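Local coordinates for protein inositol dehydrogenase (Lactobacillus casei, PDB 4MKX) that probably oxidises scyllo-inositol in an NAD-dependent reaction, as a sugar alcohol dehydrogenase of the Gfo/Idh/MocA family, at residues 17-22 and 42-47; 132-137 and 319-324; 166-171 and 260-265. All blocks are in the same frame, centred on the assembly; numbering follows the deposited sequence.

How the contacts relate
Contacts 1 and 2 both reach the parallel Rossmann sheet. Their centres are 15 Å apart. They meet directly where Leu319 CD1 packs on His42 CB at 3.6 Å, and Leu319 CD2 also touches Ile18 CD1. Contact 3 lies on the opposite side of the chain's centre, in the mixed sheet of the C-terminal domain. Its centre is 34 Å from that of contact 1 and 29 Å from that of contact 2, and its nearest atoms are about 16 Å from contact 2. Contact 1 leads into the probable nucleotide-binding glycine loop. Contact 3 lies at an interface with a second subunit.

Contact 1: 17-22 and 42-47; sequences TIKIGI and HAKLQA
Strands 18-22 and 43-47 are the two parallel strands of the first beta-alpha-beta unit of the Rossmann fold. The short segments are inclined by 45°, yet stay side by side. Ile18 N donates to His42 O at 2.9 Å, and Lys44 N returns a bond to Ile18 O. Ile20 N then meets Lys44 O at 2.9 Å. Here the register slips by one residue. Ile20 O takes Gln46 N at 2.9 Å and, weakly, Ala47 N at 3.3 Å. This is a beta bulge, and Ile22 N picks up the shifted register by bonding to Ala47 O.

Ile18, Ile20, Ala43 and Leu45 share one face of the sheet. Ile20 CD1 lies 4.2 Å from Ala43 CB. Ile22 has CG1 anti to its backbone N (chi1 -170°). That turn leaves CG2 between N and the carbonyl carbon, where it meets Leu45 CD1 at 4.1 Å. Ile22 also touches residues of the GxGxxG pattern, which probably binds the dinucleotide. At the bulge, Gln46 CB rests on Lys19 CB at 3.9 Å. The amide of Gln46 reaches on to Glu67, and the amine of Lys19 pairs with Asp80.

Helix 27-38 packs on the apolar face through Ala33 and Ile36, helix 304-319 covers Ile18, and strand 83-86 continues the sheet beyond strand 18-23.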
ATOM      1  N   THR A  17     -23.561 -28.022  27.387  1.00 31.33           N
ATOM      2  CA  THR A  17     -24.044 -27.012  26.463  1.00 28.02           C
ATOM      3  C   THR A  17     -24.680 -25.865  27.238  1.00 24.50           C
ATOM      4  O   THR A  17     -25.591 -26.077  28.036  1.00 28.66           O
ATOM      5  CB  THR A  17     -25.091 -27.610  25.516  1.00 29.25           C
ATOM      6  OG1 THR A  17     -24.515 -28.707  24.795  1.00 34.56           O
ATOM      7  CG2 THR A  17     -25.575 -26.567  24.530  1.00 22.71           C
ATOM      8  N   ILE A  18     -24.198 -24.650  26.999  1.00 22.91           N
ATOM      9  CA  ILE A  18     -24.749 -23.458  27.644  1.00 19.23           C
ATOM     10  C   ILE A  18     -25.983 -23.013  26.874  1.00 20.85           C
ATOM     11  O   ILE A  18     -25.892 -22.704  25.690  1.00 20.40           O
ATOM     12  CB  ILE A  18     -23.728 -22.306  27.642  1.00 22.58           C
ATOM     13  CG1 ILE A  18     -22.422 -22.740  28.307  1.00 22.80           C
ATOM     14  CG2 ILE A  18     -24.305 -21.065  28.329  1.00 22.04           C
ATOM     15  CD1 ILE A  18     -22.581 -23.145  29.756  1.00 25.58           C
ATOM     16  N   LYS A  19     -27.140 -22.982  27.532  1.00 16.77           N
ATOM     17  CA  LYS A  19     -28.357 -22.523  26.864  1.00 16.86           C
ATOM     18  C   LYS A  19     -28.493 -21.023  27.086  1.00 14.72           C
ATOM     19  O   LYS A  19     -28.403 -20.554  28.215  1.00 16.97           O
ATOM     20  CB  LYS A  19     -29.581 -23.256  27.405  1.00 16.74           C
ATOM     21  CG  LYS A  19     -29.597 -24.728  27.045  1.00 20.04           C
ATOM     22  CD  LYS A  19     -30.645 -25.489  27.852  1.00 22.18           C
ATOM     23  CE  LYS A  19     -30.569 -26.980  27.564  1.00 29.45           C
ATOM     24  NZ  LYS A  19     -30.810 -27.788  28.793  0.42 25.89           N
ATOM     25  N   ILE A  20     -28.711 -20.282  26.007  1.00 14.95           N
ATOM     26  CA  ILE A  20     -28.670 -18.826  26.072  1.00 11.55           C
ATOM     27  C   ILE A  20     -30.006 -18.229  25.680  1.00 15.45           C
ATOM     28  O   ILE A  20     -30.651 -18.694  24.745  1.00 16.33           O
ATOM     29  CB  ILE A  20     -27.569 -18.291  25.125  1.00 14.82           C
ATOM     30  CG1 ILE A  20     -26.214 -18.836  25.587  1.00 15.15           C
ATOM     31  CG2 ILE A  20     -27.564 -16.758  25.090  1.00 14.76           C
ATOM     32  CD1 ILE A  20     -25.059 -18.421  24.725  1.00 15.69           C
ATOM     33  N   GLY A  21     -30.434 -17.198  26.399  1.00 12.98           N
ATOM     34  CA  GLY A  21     -31.585 -16.431  25.959  1.00 14.43           C
ATOM     35  C   GLY A  21     -31.128 -15.057  25.520  1.00 12.56           C
ATOM     36  O   GLY A  21     -30.207 -14.501  26.106  1.00 17.65           O
ATOM     37  N   ILE A  22     -31.770 -14.517  24.492  1.00 13.34           N
ATOM     38  CA  ILE A  22     -31.385 -13.225  23.963  1.00 16.05           C
ATOM     39  C   ILE A  22     -32.558 -12.252  24.030  1.00 18.17           C
ATOM     40  O   ILE A  22     -33.716 -12.642  23.874  1.00 18.68           O
ATOM     41  CB  ILE A  22     -30.834 -13.341  22.511  1.00 14.54           C
ATOM     42  CG1 ILE A  22     -30.204 -12.018  22.066  1.00 13.50           C
ATOM     43  CG2 ILE A  22     -31.923 -13.773  21.525  1.00 16.42           C
ATOM     44  CD1 ILE A  22     -29.330 -12.152  20.810  1.00 16.14           C
ATOM     45  N   HIS A  42     -20.550 -25.400  21.965  1.00 20.05           N
ATOM     46  CA  HIS A  42     -21.049 -25.618  23.325  1.00 19.55           C
ATOM     47  C   HIS A  42     -22.124 -24.619  23.725  1.00 20.11           C
ATOM     48  O   HIS A  42     -22.260 -24.290  24.897  1.00 21.55           O
ATOM     49  CB  HIS A  42     -19.913 -25.588  24.351  1.00 23.82           C
ATOM     50  CG  HIS A  42     -18.775 -26.503  24.026  1.00 29.49           C
ATOM     51  ND1 HIS A  42     -18.959 -27.823  23.669  1.00 32.45           N
ATOM     52  CD2 HIS A  42     -17.438 -26.291  24.009  1.00 31.65           C
ATOM     53  CE1 HIS A  42     -17.783 -28.382  23.444  1.00 34.47           C
ATOM     54  NE2 HIS A  42     -16.844 -27.472  23.643  1.00 32.70           N
ATOM     55  N   ALA A  43     -22.889 -24.151  22.750  1.00 19.44           N
ATOM     56  CA  ALA A  43     -23.947 -23.197  23.031  1.00 21.40           C
ATOM     57  C   ALA A  43     -25.191 -23.517  22.229  1.00 21.37           C
ATOM     58  O   ALA A  43     -25.123 -24.067  21.127  1.00 22.32           O
ATOM     59  CB  ALA A  43     -23.481 -21.785  22.736  1.00 20.67           C
ATOM     60  N   LYS A  44     -26.336 -23.172  22.803  1.00 18.77           N
ATOM     61  CA  LYS A  44     -27.609 -23.336  22.137  1.00 19.43           C
ATOM     62  C   LYS A  44     -28.408 -22.063  22.347  1.00 18.84           C
ATOM     63  O   LYS A  44     -28.473 -21.559  23.467  1.00 20.59           O
ATOM     64  CB  LYS A  44     -28.345 -24.514  22.771  1.00 22.99           C
ATOM     65  CG  LYS A  44     -29.750 -24.733  22.270  1.00 26.16           C
ATOM     66  CD  LYS A  44     -30.353 -25.954  22.949  1.00 25.96           C
ATOM     67  CE  LYS A  44     -31.815 -26.143  22.574  1.00 35.19           C
ATOM     68  NZ  LYS A  44     -32.011 -26.177  21.102  1.00 39.61           N
ATOM     69  N   LEU A  45     -29.008 -21.534  21.285  1.00 18.56           N
ATOM     70  CA  LEU A  45     -29.930 -20.414  21.456  1.00 17.56           C
ATOM     71  C   LEU A  45     -31.292 -20.989  21.815  1.00 19.43           C
ATOM     72  O   LEU A  45     -31.995 -21.531  20.962  1.00 18.35           O
ATOM     73  CB  LEU A  45     -30.015 -19.551  20.196  1.00 18.71           C
ATOM     74  CG  LEU A  45     -30.739 -18.215  20.403  1.00 19.17           C
ATOM     75  CD1 LEU A  45     -29.950 -17.328  21.336  1.00 18.46           C
ATOM     76  CD2 LEU A  45     -30.978 -17.520  19.084  1.00 21.11           C
ATOM     77  N   GLN A  46     -31.644 -20.867  23.088  1.00 17.50           N
ATOM     78  CA  GLN A  46     -32.806 -21.543  23.653  1.00 15.74           C
ATOM     79  C   GLN A  46     -34.038 -20.649  23.669  1.00 22.94           C
ATOM     80  O   GLN A  46     -35.158 -21.099  23.407  1.00 20.17           O
ATOM     81  CB  GLN A  46     -32.478 -21.989  25.076  1.00 16.83           C
ATOM     82  CG  GLN A  46     -33.679 -22.509  25.852  1.00 19.35           C
ATOM     83  CD  GLN A  46     -34.112 -23.895  25.412  1.00 26.75           C
ATOM     84  OE1 GLN A  46     -33.431 -24.554  24.627  1.00 28.18           O
ATOM     85  NE2 GLN A  46     -35.247 -24.346  25.929  1.00 26.08           N
ATOM     86  N   ALA A  47     -33.830 -19.371  23.973  1.00 18.64           N
ATOM     87  CA  ALA A  47     -34.952 -18.462  24.165  1.00 19.94           C
ATOM     88  C   ALA A  47     -34.663 -17.091  23.572  1.00 17.74           C
ATOM     89  O   ALA A  47     -33.502 -16.688  23.451  1.00 17.48           O
ATOM     90  CB  ALA A  47     -35.269 -18.333  25.642  1.00 16.69           C
TER

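Contact 2: 132-137 and 319-324; sequences NLKFQL and LNNQDV
Lys134 NZ is gripped by two side chains of the 319-324 loop. It donates to Asn321 OD1 at 3.1 Å and forms a longer salt bridge with Asp323 OD1 at 3.6 Å. The amine lies in the plane of the Asn321 carbonyl, at a C=O...N angle of 154°. Both partners cross the lysine chain at about a right angle. A bend at its second torsion (chi2 -54°) turns the otherwise extended end of the lysine along the loop. Its CE then lies 3.5 Å from Gln322 O, so the aliphatic part runs beside the loop backbone while the amine reaches the acceptors.

Asn321 is the first residue after helix 304-319 to leave helical angles, with positive phi, and from there its side chain reaches the lysine. Asp323 OD1 has a second task: a water donates to it at 2.8 Å and accepts from Phe135 N at 3.1 Å, tying the carboxylate to the strand backbone. Further along, Gln136 OE1 lies against Val324 CG2 at 3.5 Å, a plain packing contact.

The contact fastens the loop between helices 304-319 and 328-347 to strand 135-137, the outermost strand of the parallel sheet within this chain. Lys134 and Gln136 also bond through their backbones to strand 106-109. Ser317, Ile318 and Phe314 of helix 304-319 pack against the side chains of the two.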
ATOM      1  N   ASN A 132     -19.984 -14.985  41.564  1.00 28.41           N
ATOM      2  CA  ASN A 132     -19.922 -16.323  40.986  1.00 31.06           C
ATOM      3  C   ASN A 132     -20.519 -16.400  39.578  1.00 29.05           C
ATOM      4  O   ASN A 132     -20.481 -17.451  38.934  1.00 30.18           O
ATOM      5  CB  ASN A 132     -20.603 -17.343  41.912  1.00 32.04           C
ATOM      6  CG  ASN A 132     -22.104 -17.112  42.050  1.00 31.13           C
ATOM      7  OD1 ASN A 132     -22.574 -15.976  42.132  1.00 32.39           O
ATOM      8  ND2 ASN A 132     -22.862 -18.200  42.086  1.00 35.28           N
ATOM      9  N   LEU A 133     -21.085 -15.291  39.107  1.00 23.43           N
ATOM     10  CA  LEU A 133     -21.647 -15.245  37.766  1.00 17.98           C
ATOM     11  C   LEU A 133     -20.753 -14.402  36.869  1.00 17.46           C
ATOM     12  O   LEU A 133     -20.186 -13.404  37.312  1.00 19.67           O
ATOM     13  CB  LEU A 133     -23.061 -14.674  37.786  1.00 16.85           C
ATOM     14  CG  LEU A 133     -24.057 -15.482  38.623  1.00 19.26           C
ATOM     15  CD1 LEU A 133     -25.372 -14.735  38.776  1.00 16.81           C
ATOM     16  CD2 LEU A 133     -24.288 -16.838  37.979  1.00 20.71           C
ATOM     17  N   LYS A 134     -20.620 -14.826  35.620  1.00 17.84           N
ATOM     18  CA  LYS A 134     -19.829 -14.093  34.646  1.00 17.70           C
ATOM     19  C   LYS A 134     -20.576 -12.855  34.181  1.00 16.98           C
ATOM     20  O   LYS A 134     -21.783 -12.907  33.939  1.00 18.23           O
ATOM     21  CB  LYS A 134     -19.535 -14.996  33.443  1.00 16.59           C
ATOM     22  CG  LYS A 134     -18.738 -16.242  33.789  1.00 20.39           C
ATOM     23  CD  LYS A 134     -17.462 -15.881  34.526  1.00 25.05           C
ATOM     24  CE  LYS A 134     -16.771 -17.120  35.063  1.00 31.50           C
ATOM     25  NZ  LYS A 134     -15.770 -16.783  36.116  1.00 35.19           N
ATOM     26  N   PHE A 135     -19.859 -11.741  34.033  1.00 16.97           N
ATOM     27  CA  PHE A 135     -20.442 -10.554  33.418  1.00 15.30           C
ATOM     28  C   PHE A 135     -19.458 -10.035  32.380  1.00 14.80           C
ATOM     29  O   PHE A 135     -18.282  -9.849  32.685  1.00 15.81           O
ATOM     30  CB  PHE A 135     -20.726  -9.457  34.453  1.00 18.07           C
ATOM     31  CG  PHE A 135     -21.113  -8.150  33.838  1.00 14.37           C
ATOM     32  CD1 PHE A 135     -22.395  -7.952  33.346  1.00 14.04           C
ATOM     33  CD2 PHE A 135     -20.182  -7.128  33.722  1.00 16.39           C
ATOM     34  CE1 PHE A 135     -22.746  -6.749  32.745  1.00 16.63           C
ATOM     35  CE2 PHE A 135     -20.519  -5.928  33.126  1.00 16.21           C
ATOM     36  CZ  PHE A 135     -21.806  -5.732  32.646  1.00 16.10           C
ATOM     37  N   GLN A 136     -19.940  -9.819  31.157  1.00 11.43           N
ATOM     38  CA  GLN A 136     -19.068  -9.406  30.062  1.00 13.37           C
ATOM     39  C   GLN A 136     -19.729  -8.320  29.230  1.00 11.97           C
ATOM     40  O   GLN A 136     -20.893  -8.448  28.832  1.00 12.00           O
ATOM     41  CB  GLN A 136     -18.724 -10.623  29.188  1.00 13.96           C
ATOM     42  CG  GLN A 136     -17.678 -10.350  28.107  1.00 13.45           C
ATOM     43  CD  GLN A 136     -17.236 -11.614  27.403  1.00 15.35           C
ATOM     44  OE1 GLN A 136     -17.193 -12.691  28.000  1.00 16.22           O
ATOM     45  NE2 GLN A 136     -16.916 -11.496  26.120  1.00 12.63           N
ATOM     46  N   LEU A 137     -18.976  -7.250  28.952  1.00 10.72           N
ATOM     47  CA  LEU A 137     -19.448  -6.175  28.085  1.00 11.17           C
ATOM     48  C   LEU A 137     -18.931  -6.348  26.663  1.00 10.24           C
ATOM     49  O   LEU A 137     -17.794  -6.768  26.475  1.00 12.81           O
ATOM     50  CB  LEU A 137     -18.974  -4.828  28.623  1.00 12.88           C
ATOM     51  CG  LEU A 137     -19.820  -4.355  29.791  1.00 15.68           C
ATOM     52  CD1 LEU A 137     -19.074  -3.281  30.574  1.00 17.76           C
ATOM     53  CD2 LEU A 137     -21.134  -3.825  29.251  1.00 18.20           C
ATOM     54  N   LEU A 319     -17.911 -22.196  31.028  1.00 24.34           N
ATOM     55  CA  LEU A 319     -17.501 -23.598  31.053  1.00 28.18           C
ATOM     56  C   LEU A 319     -16.225 -23.814  31.865  1.00 31.77           C
ATOM     57  O   LEU A 319     -16.133 -24.768  32.641  1.00 38.37           O
ATOM     58  CB  LEU A 319     -17.295 -24.127  29.635  1.00 27.08           C
ATOM     59  CG  LEU A 319     -18.549 -24.367  28.800  1.00 27.55           C
ATOM     60  CD1 LEU A 319     -18.174 -24.731  27.371  1.00 31.71           C
ATOM     61  CD2 LEU A 319     -19.396 -25.460  29.430  1.00 34.49           C
ATOM     62  N   ASN A 320     -15.248 -22.930  31.681  1.00 28.48           N
ATOM     63  CA  ASN A 320     -13.953 -23.054  32.345  1.00 31.57           C
ATOM     64  C   ASN A 320     -13.813 -22.221  33.616  1.00 33.05           C
ATOM     65  O   ASN A 320     -12.740 -22.191  34.222  1.00 37.49           O
ATOM     66  CB  ASN A 320     -12.826 -22.691  31.380  1.00 31.36           C
ATOM     67  CG  ASN A 320     -12.784 -23.596  30.171  1.00 35.60           C
ATOM     68  OD1 ASN A 320     -13.372 -24.676  30.172  1.00 40.66           O
ATOM     69  ND2 ASN A 320     -12.079 -23.162  29.131  1.00 36.33           N
ATOM     70  N   ASN A 321     -14.893 -21.548  34.004  1.00 33.50           N
ATOM     71  CA  ASN A 321     -14.901 -20.681  35.181  1.00 33.45           C
ATOM     72  C   ASN A 321     -13.714 -19.722  35.230  1.00 37.86           C
ATOM     73  O   ASN A 321     -13.035 -19.612  36.251  1.00 43.26           O
ATOM     74  CB  ASN A 321     -14.975 -21.518  36.465  1.00 38.79           C
ATOM     75  CG  ASN A 321     -15.404 -20.704  37.674  1.00 44.66           C
ATOM     76  OD1 ASN A 321     -15.686 -19.509  37.571  1.00 43.68           O
ATOM     77  ND2 ASN A 321     -15.465 -21.356  38.832  1.00 48.62           N
ATOM     78  N   GLN A 322     -13.460 -19.040  34.116  0.79 34.77           N
ATOM     79  CA  GLN A 322     -12.418 -18.020  34.065  0.79 38.45           C
ATOM     80  C   GLN A 322     -13.002 -16.652  33.726  0.79 34.91           C
ATOM     81  O   GLN A 322     -13.976 -16.554  32.982  0.79 33.17           O
ATOM     82  CB  GLN A 322     -11.318 -18.411  33.067  0.79 36.11           C
ATOM     83  CG  GLN A 322     -10.369 -17.273  32.644  0.79 41.68           C
ATOM     84  CD  GLN A 322      -9.580 -16.632  33.796  0.79 44.94           C
ATOM     85  OE1 GLN A 322      -9.687 -17.030  34.961  0.79 45.38           O
ATOM     86  NE2 GLN A 322      -8.778 -15.628  33.460  0.79 43.98           N
ATOM     87  N   ASP A 323     -12.422 -15.599  34.292  1.00 40.47           N
ATOM     88  CA  ASP A 323     -12.853 -14.242  33.979  1.00 37.69           C
ATOM     89  C   ASP A 323     -12.155 -13.705  32.732  1.00 35.06           C
ATOM     90  O   ASP A 323     -10.955 -13.901  32.541  1.00 38.12           O
ATOM     91  CB  ASP A 323     -12.646 -13.310  35.179  1.00 42.05           C
ATOM     92  CG  ASP A 323     -13.595 -13.620  36.327  1.00 45.17           C
ATOM     93  OD1 ASP A 323     -14.812 -13.364  36.180  1.00 44.52           O
ATOM     94  OD2 ASP A 323     -13.125 -14.115  37.376  1.00 51.59           O
ATOM     95  N   VAL A 324     -12.930 -13.037  31.884  1.00 34.14           N
ATOM     96  CA  VAL A 324     -12.449 -12.536  30.600  1.00 29.20           C
ATOM     97  C   VAL A 324     -11.701 -11.209  30.763  1.00 27.30           C
ATOM     98  O   VAL A 324     -10.803 -10.881  29.980  1.00 31.37           O
ATOM     99  CB  VAL A 324     -13.628 -12.431  29.595  1.00 27.73           C
ATOM    100  CG1 VAL A 324     -13.301 -11.525  28.426  1.00 23.46           C
ATOM    101  CG2 VAL A 324     -14.025 -13.824  29.102  1.00 24.80           C
TER
HETATM  102  O   HOH W   1     -17.037 -11.983  35.219  1.00 27.85           O

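Contact 3: 166-171 and 260-265; sequences RSYSID and HVETEI
Glu262 and Glu264 lie at the edge of the Arg166 guanidinium, near its plane. That edge is also turned to a face of the Tyr168 ring, with NH1 of Arg166 3.3 Å above the ring plane and over its centre. NH2 donates to Glu262 OE2 at 2.8 Å and to Glu264 OE1 at 2.9 Å, while NH1 donates to Glu262 OE1 at 3.2 Å. Glu262 is thus gripped end-on. Both carboxylates are steeply turned, 77° and 83° from the guanidinium plane, and are met from above their own planes. His260 NE2 reaches Glu262 OE1 at 2.9 Å, in its ring plane, from the carboxylate face opposite NH1. A bend at the third torsion of Arg166 (chi3 59°) brings its head over to the glutamates.

Strands 166-171 and 260-265 are antiparallel neighbours in the mixed sheet of the C-terminal Gfo/Idh/MocA domain. The Arg166-Glu264 pair is closed by two bonds, Arg166 N to Glu264 O and Glu264 N to Arg166 O (2.7 Å). On the other face Ser167 OG and Thr263 OG1 are 2.8 Å apart; Asp199 also bonds Ser167 OG, and Tyr147 Thr263 OG1.

With an alanine here instead of Arg166, Glu262 and Glu264 would probably be left short of their shared counter-charge. Arg273 also pairs with Glu264, and Arg273 of the second subunit with Glu262. Tyr168 OH bonds Glu264 of that subunit, and the reverse bond also forms. The buried charges are probably largely compensated, and the network joins two subunits.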
ATOM      1  N   ARG A 166      -4.521   8.006  18.269  1.00  9.59           N
ATOM      2  CA  ARG A 166      -5.535   8.646  17.437  1.00  6.64           C
ATOM      3  C   ARG A 166      -6.486   7.541  17.011  1.00  8.11           C
ATOM      4  O   ARG A 166      -6.050   6.510  16.514  1.00 10.54           O
ATOM      5  CB  ARG A 166      -4.909   9.281  16.191  1.00  7.94           C
ATOM      6  CG  ARG A 166      -5.957   9.810  15.214  1.00  7.65           C
ATOM      7  CD  ARG A 166      -5.336  10.485  13.958  1.00  8.29           C
ATOM      8  NE  ARG A 166      -4.480   9.590  13.179  1.00  6.34           N
ATOM      9  CZ  ARG A 166      -4.918   8.754  12.247  1.00  8.86           C
ATOM     10  NH1 ARG A 166      -6.218   8.680  11.985  1.00  8.93           N
ATOM     11  NH2 ARG A 166      -4.069   7.971  11.592  1.00  9.61           N
ATOM     12  N   SER A 167      -7.774   7.729  17.242  1.00  6.16           N
ATOM     13  CA  SER A 167      -8.734   6.724  16.808  1.00  7.65           C
ATOM     14  C   SER A 167      -9.911   7.360  16.083  1.00  8.79           C
ATOM     15  O   SER A 167     -10.459   8.376  16.523  1.00  8.98           O
ATOM     16  CB  SER A 167      -9.189   5.867  18.004  1.00  5.94           C
ATOM     17  OG  SER A 167      -9.607   4.584  17.561  1.00  9.84           O
ATOM     18  N   TYR A 168     -10.272   6.781  14.936  1.00  8.36           N
ATOM     19  CA  TYR A 168     -11.366   7.281  14.128  1.00  7.72           C
ATOM     20  C   TYR A 168     -12.424   6.206  14.053  1.00  8.24           C
ATOM     21  O   TYR A 168     -12.104   5.042  13.796  1.00  8.58           O
ATOM     22  CB  TYR A 168     -10.895   7.490  12.686  1.00  7.96           C
ATOM     23  CG  TYR A 168     -10.105   8.741  12.383  1.00  7.13           C
ATOM     24  CD1 TYR A 168      -9.524   9.520  13.379  1.00  6.58           C
ATOM     25  CD2 TYR A 168      -9.939   9.135  11.069  1.00  9.67           C
ATOM     26  CE1 TYR A 168      -8.801  10.674  13.055  1.00  8.33           C
ATOM     27  CE2 TYR A 168      -9.217  10.266  10.739  1.00  7.23           C
ATOM     28  CZ  TYR A 168      -8.659  11.032  11.721  1.00  8.77           C
ATOM     29  OH  TYR A 168      -7.963  12.160  11.359  1.00  9.39           O
ATOM     30  N   SER A 169     -13.678   6.591  14.243  1.00  7.54           N
ATOM     31  CA  SER A 169     -14.813   5.711  13.958  1.00  7.87           C
ATOM     32  C   SER A 169     -15.799   6.498  13.110  1.00  8.13           C
ATOM     33  O   SER A 169     -16.474   7.400  13.611  1.00 10.69           O
ATOM     34  CB  SER A 169     -15.501   5.255  15.251  1.00 11.57           C
ATOM     35  OG  SER A 169     -14.637   4.422  16.005  1.00 12.08           O
ATOM     36  N   ILE A 170     -15.889   6.172  11.824  1.00 10.39           N
ATOM     37  CA  ILE A 170     -16.762   6.927  10.921  1.00 11.26           C
ATOM     38  C   ILE A 170     -17.694   5.977  10.152  1.00 11.55           C
ATOM     39  O   ILE A 170     -17.239   5.143   9.372  1.00 12.33           O
ATOM     40  CB  ILE A 170     -15.958   7.773   9.920  1.00 12.19           C
ATOM     41  CG1 ILE A 170     -14.821   8.533  10.625  1.00 12.33           C
ATOM     42  CG2 ILE A 170     -16.877   8.777   9.217  1.00 13.28           C
ATOM     43  CD1 ILE A 170     -13.940   9.337   9.649  1.00 15.50           C
ATOM     44  N   ASP A 171     -18.997   6.111  10.386  1.00 12.36           N
ATOM     45  CA  ASP A 171     -19.990   5.269   9.724  1.00 12.81           C
ATOM     46  C   ASP A 171     -20.140   5.700   8.281  1.00 16.49           C
ATOM     47  O   ASP A 171     -19.896   6.859   7.946  1.00 16.60           O
ATOM     48  CB  ASP A 171     -21.353   5.381  10.426  1.00 11.69           C
ATOM     49  CG  ASP A 171     -21.577   4.301  11.468  1.00 21.20           C
ATOM     50  OD1 ASP A 171     -20.819   3.310  11.507  1.00 17.36           O
ATOM     51  OD2 ASP A 171     -22.538   4.442  12.251  1.00 24.74           O
ATOM     52  N   HIS A 260     -15.039   3.407   8.247  1.00 11.76           N
ATOM     53  CA  HIS A 260     -13.650   3.737   8.555  1.00 11.06           C
ATOM     54  C   HIS A 260     -13.418   3.676  10.051  1.00 12.06           C
ATOM     55  O   HIS A 260     -13.826   4.571  10.787  1.00 13.79           O
ATOM     56  CB  HIS A 260     -13.262   5.115   8.030  1.00 10.13           C
ATOM     57  CG  HIS A 260     -11.793   5.397   8.130  1.00 10.61           C
ATOM     58  ND1 HIS A 260     -10.947   5.339   7.041  1.00 13.14           N
ATOM     59  CD2 HIS A 260     -11.012   5.707   9.193  1.00 12.05           C
ATOM     60  CE1 HIS A 260      -9.718   5.633   7.422  1.00 14.68           C
ATOM     61  NE2 HIS A 260      -9.728   5.864   8.724  1.00 10.86           N
ATOM     62  N   VAL A 261     -12.770   2.607  10.495  1.00  9.87           N
ATOM     63  CA  VAL A 261     -12.357   2.471  11.890  1.00  8.84           C
ATOM     64  C   VAL A 261     -10.858   2.233  11.881  1.00 10.08           C
ATOM     65  O   VAL A 261     -10.369   1.252  11.317  1.00  9.61           O
ATOM     66  CB  VAL A 261     -13.085   1.324  12.593  1.00 11.63           C
ATOM     67  CG1 VAL A 261     -12.486   1.063  13.958  1.00 10.46           C
ATOM     68  CG2 VAL A 261     -14.552   1.685  12.761  1.00 12.79           C
ATOM     69  N   GLU A 262     -10.127   3.165  12.463  1.00  7.48           N
ATOM     70  CA  GLU A 262      -8.680   3.185  12.351  1.00  7.02           C
ATOM     71  C   GLU A 262      -8.146   3.614  13.705  1.00  5.78           C
ATOM     72  O   GLU A 262      -8.713   4.499  14.342  1.00  8.89           O
ATOM     73  CB  GLU A 262      -8.241   4.204  11.289  1.00  8.65           C
ATOM     74  CG  GLU A 262      -6.713   4.371  11.162  1.00  9.81           C
ATOM     75  CD  GLU A 262      -6.312   5.586  10.375  1.00 10.59           C
ATOM     76  OE1 GLU A 262      -7.202   6.392  10.009  1.00 10.26           O
ATOM     77  OE2 GLU A 262      -5.092   5.764  10.125  1.00 10.23           O
ATOM     78  N   THR A 263      -7.082   2.960  14.164  1.00  6.45           N
ATOM     79  CA  THR A 263      -6.441   3.359  15.414  1.00  6.69           C
ATOM     80  C   THR A 263      -4.947   3.442  15.204  1.00  6.85           C
ATOM     81  O   THR A 263      -4.317   2.491  14.745  1.00  9.76           O
ATOM     82  CB  THR A 263      -6.753   2.360  16.531  1.00  7.52           C
ATOM     83  OG1 THR A 263      -8.171   2.323  16.717  1.00  8.17           O
ATOM     84  CG2 THR A 263      -6.123   2.809  17.842  1.00  9.02           C
ATOM     85  N   GLU A 264      -4.383   4.590  15.563  1.00  5.88           N
ATOM     86  CA  GLU A 264      -2.964   4.852  15.419  1.00  6.33           C
ATOM     87  C   GLU A 264      -2.366   4.986  16.809  1.00  5.70           C
ATOM     88  O   GLU A 264      -2.928   5.671  17.668  1.00 10.17           O
ATOM     89  CB  GLU A 264      -2.795   6.175  14.676  1.00  8.37           C
ATOM     90  CG  GLU A 264      -1.434   6.784  14.730  1.00  8.48           C
ATOM     91  CD  GLU A 264      -1.451   8.148  14.098  1.00  9.45           C
ATOM     92  OE1 GLU A 264      -1.445   8.209  12.850  1.00 10.75           O
ATOM     93  OE2 GLU A 264      -1.520   9.157  14.832  1.00 13.05           O
ATOM     94  N   ILE A 265      -1.234   4.326  17.031  1.00  8.58           N
ATOM     95  CA  ILE A 265      -0.543   4.424  18.313  1.00  8.74           C
ATOM     96  C   ILE A 265       0.880   4.911  18.046  1.00  9.10           C
ATOM     97  O   ILE A 265       1.635   4.274  17.309  1.00 10.62           O
ATOM     98  CB  ILE A 265      -0.505   3.048  19.018  1.00 10.75           C
ATOM     99  CG1 ILE A 265      -1.918   2.464  19.142  1.00 13.16           C
ATOM    100  CG2 ILE A 265       0.100   3.192  20.412  1.00 16.24           C
ATOM    101  CD1 ILE A 265      -1.931   1.052  19.644  1.00 19.25           C
TER